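Local coordinates for protein putative metallopeptidase (Corynebacterium diphtheriae, PDB 3QOC) that is the N-terminal creatinase/prolidase-like domain of a probable metal-dependent aminopeptidase, whose inferred peptidase activity belongs to the whole, longer protein, at residues A[32-35]-A[36-39]. Residues are numbered along the deposited sequence; the frame is centred on the assembly and turned at random.
With SO4 (sulfate ion), chain F.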
ATOM      1  N   THR A  32       4.869  -3.142  -0.372  1.00 17.49           N
ATOM      2  CA  THR A  32       5.574  -3.236  -1.594  1.00 18.31           C
ATOM      3  C   THR A  32       5.895  -4.685  -2.002  1.00 18.89           C
ATOM      4  O   THR A  32       6.170  -4.965  -3.179  1.00 19.04           O
ATOM      5  CB  THR A  32       6.901  -2.377  -1.511  1.00 19.71           C
ATOM      6  OG1 THR A  32       7.649  -2.733  -0.332  1.00 21.36           O
ATOM      7  CG2 THR A  32       6.601  -0.825  -1.514  1.00 18.31           C
ATOM      8  N   HIS A  33       5.877  -5.611  -1.073  1.00 17.16           N
ATOM      9  CA  HIS A  33       6.147  -7.025  -1.452  1.00 18.08           C
ATOM     10  C   HIS A  33       4.939  -7.628  -2.206  1.00 18.16           C
ATOM     11  O   HIS A  33       3.791  -7.549  -1.742  1.00 19.29           O
ATOM     12  CB  HIS A  33       6.458  -7.828  -0.201  1.00 19.32           C
ATOM     13  CG  HIS A  33       6.826  -9.283  -0.463  1.00 20.40           C
ATOM     14  ND1 HIS A  33       8.047  -9.664  -0.993  1.00 23.97           N
ATOM     15  CD2 HIS A  33       6.147 -10.429  -0.242  1.00 23.34           C
ATOM     16  CE1 HIS A  33       8.107 -10.983  -1.081  1.00 27.50           C
ATOM     17  NE2 HIS A  33       6.964 -11.483  -0.633  1.00 25.00           N
ATOM     18  N   LEU A  34       5.166  -8.188  -3.382  1.00 17.92           N
ATOM     19  CA  LEU A  34       4.082  -8.494  -4.289  1.00 19.01           C
ATOM     20  C   LEU A  34       3.102  -9.528  -3.746  1.00 18.43           C
ATOM     21  O   LEU A  34       1.905  -9.413  -4.003  1.00 16.86           O
ATOM     22  CB  LEU A  34       4.581  -8.911  -5.700  1.00 21.14           C
ATOM     23  CG  LEU A  34       4.667  -7.748  -6.764  1.00 24.11           C
ATOM     24  CD1 LEU A  34       3.414  -7.165  -7.061  1.00 20.44           C
ATOM     25  CD2 LEU A  34       5.527  -6.564  -6.438  1.00 30.45           C
ATOM     26  N   THR A  35       3.589 -10.593  -3.092  1.00 18.73           N
ATOM     27  CA  THR A  35       2.673 -11.629  -2.616  1.00 18.91           C
ATOM     28  C   THR A  35       1.784 -11.034  -1.521  1.00 17.76           C
ATOM     29  O   THR A  35       0.622 -11.400  -1.388  1.00 18.82           O
ATOM     30  CB  THR A  35       3.428 -12.861  -2.080  1.00 19.71           C
ATOM     31  OG1 THR A  35       4.143 -12.527  -0.893  1.00 20.36           O
ATOM     32  CG2 THR A  35       4.453 -13.365  -3.150  1.00 20.90           C
ATOM     33  N   HIS A  36       2.325 -10.075  -0.775  1.00 18.12           N
ATOM     34  CA  HIS A  36       1.523  -9.315   0.212  1.00 17.55           C
ATOM     35  C   HIS A  36       0.472  -8.493  -0.461  1.00 17.31           C
ATOM     36  O   HIS A  36      -0.714  -8.545  -0.060  1.00 18.84           O
ATOM     37  CB  HIS A  36       2.372  -8.486   1.160  1.00 17.44           C
ATOM     38  CG  HIS A  36       3.286  -9.311   2.011  1.00 18.63           C
ATOM     39  ND1 HIS A  36       4.323  -8.765   2.736  1.00 17.76           N
ATOM     40  CD2 HIS A  36       3.339 -10.651   2.234  1.00 23.01           C
ATOM     41  CE1 HIS A  36       4.992  -9.725   3.334  1.00 20.58           C
ATOM     42  NE2 HIS A  36       4.410 -10.888   3.057  1.00 22.67           N
ATOM     43  N   ILE A  37       0.804  -7.833  -1.564  1.00 17.18           N
ATOM     44  CA  ILE A  37      -0.212  -7.002  -2.283  1.00 16.08           C
ATOM     45  C   ILE A  37      -1.331  -7.919  -2.830  1.00 18.12           C
ATOM     46  O   ILE A  37      -2.547  -7.590  -2.824  1.00 18.51           O
ATOM     47  CB  ILE A  37       0.457  -6.201  -3.376  1.00 15.37           C
ATOM     48  CG1 ILE A  37       1.375  -5.112  -2.779  1.00 14.64           C
ATOM     49  CG2 ILE A  37      -0.542  -5.715  -4.325  1.00 16.64           C
ATOM     50  CD1 ILE A  37       2.399  -4.537  -3.724  1.00 13.33           C
ATOM     51  N   ARG A  38      -0.929  -9.087  -3.319  1.00 17.34           N
ATOM     52  CA  ARG A  38      -1.883 -10.040  -3.879  1.00 18.52           C
ATOM     53  C   ARG A  38      -2.845 -10.556  -2.810  1.00 19.07           C
ATOM     54  O   ARG A  38      -4.052 -10.648  -3.031  1.00 19.44           O
ATOM     55  CB  ARG A  38      -1.149 -11.212  -4.534  1.00 17.05           C
ATOM     56  CG  ARG A  38      -1.915 -11.866  -5.672  1.00 21.06           C
ATOM     57  CD  ARG A  38      -2.930 -12.869  -5.150  1.00 22.90           C
ATOM     58  NE  ARG A  38      -2.448 -13.568  -3.961  1.00 24.18           N
ATOM     59  CZ  ARG A  38      -3.226 -14.256  -3.133  1.00 29.43           C
ATOM     60  NH1 ARG A  38      -4.529 -14.342  -3.361  1.00 28.80           N
ATOM     61  NH2 ARG A  38      -2.701 -14.860  -2.075  1.00 27.37           N
ATOM     62  N   TYR A  39      -2.289 -10.889  -1.651  1.00 18.50           N
ATOM     63  CA  TYR A  39      -3.044 -11.395  -0.533  1.00 18.45           C
ATOM     64  C   TYR A  39      -4.081 -10.313  -0.114  1.00 19.37           C
ATOM     65  O   TYR A  39      -5.255 -10.633   0.173  1.00 19.08           O
ATOM     66  CB  TYR A  39      -2.036 -11.732   0.592  1.00 17.61           C
ATOM     67  CG  TYR A  39      -2.661 -12.184   1.887  1.00 19.83           C
ATOM     68  CD1 TYR A  39      -2.986 -13.519   2.106  1.00 21.75           C
ATOM     69  CD2 TYR A  39      -2.943 -11.276   2.877  1.00 23.41           C
ATOM     70  CE1 TYR A  39      -3.574 -13.917   3.305  1.00 21.00           C
ATOM     71  CE2 TYR A  39      -3.531 -11.671   4.150  1.00 23.96           C
ATOM     72  CZ  TYR A  39      -3.842 -12.979   4.321  1.00 21.46           C
ATOM     73  OH  TYR A  39      -4.430 -13.346   5.489  1.00 22.46           O
TER
HETATM   74  S   SO4 F 136      -6.284 -16.665  -1.749  1.00 41.08           S
HETATM   75  O1  SO4 F 136      -7.001 -17.059  -0.565  1.00 46.47           O
HETATM   76  O2  SO4 F 136      -4.956 -16.802  -1.226  1.00 39.99           O
HETATM   77  O3  SO4 F 136      -6.562 -17.561  -2.852  1.00 44.98           O
HETATM   78  O4  SO4 F 136      -6.758 -15.357  -2.180  1.00 45.58           O
HETATM   79  O   HOH W   1      -0.270 -14.209  -1.993  1.00 34.20           O
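His33 swings its ring anti to the backbone N (chi1 -177°), while His36, one turn on, sets CG anti to its carbonyl carbon (chi1 -62°); together these torsions carry the imidazoles to the same side of the helix start. They meet as a T-shaped (edge-to-face) pair, planes 60° apart and centroids separated by 4.6 Å. The touching atom is CD2 of His33, which stands over the centre of the His36 ring. A hydrogen bond from His36 ND1 to Glu102 helps fix the rotation of the ring that receives this edge. His33 NE2 also comes within 3.0 Å of Thr35 OG1.

His33 occupies the N-cap position, and its O accepts the first alpha-helical bond, from Ile37 N at 3.0 Å, with the donor in the carbonyl plane. Leu34 O and Thr35 O continue the pattern, receiving Arg38 N and Tyr39 N. Thr35 O accepts a second hydrogen bond, from a water 3.0 Å away; the water also accepts from Arg38 NH2, at a short 2.5 Å. The bent Arg38 chain presents its guanidinium to a sulfate, probably a crystallisation ion: NH1 reaches O4 (2.7 Å) and NH2 reaches O2 (3.1 Å). Arg9 and Arg13 bind the same anion, so three arginines converge on it.

Buried Ile37 brings CD1 to a loose 4.4 Å from Leu34 CD1, and packs on Val31 and Ala48. Helix 34-41 follows strand 28-31 of the mixed sheet after the two residues Thr32 and His33, its first turn tied through Glu102 to the end of neighbouring parallel strand 97-102, with Tyr105 beside both histidines.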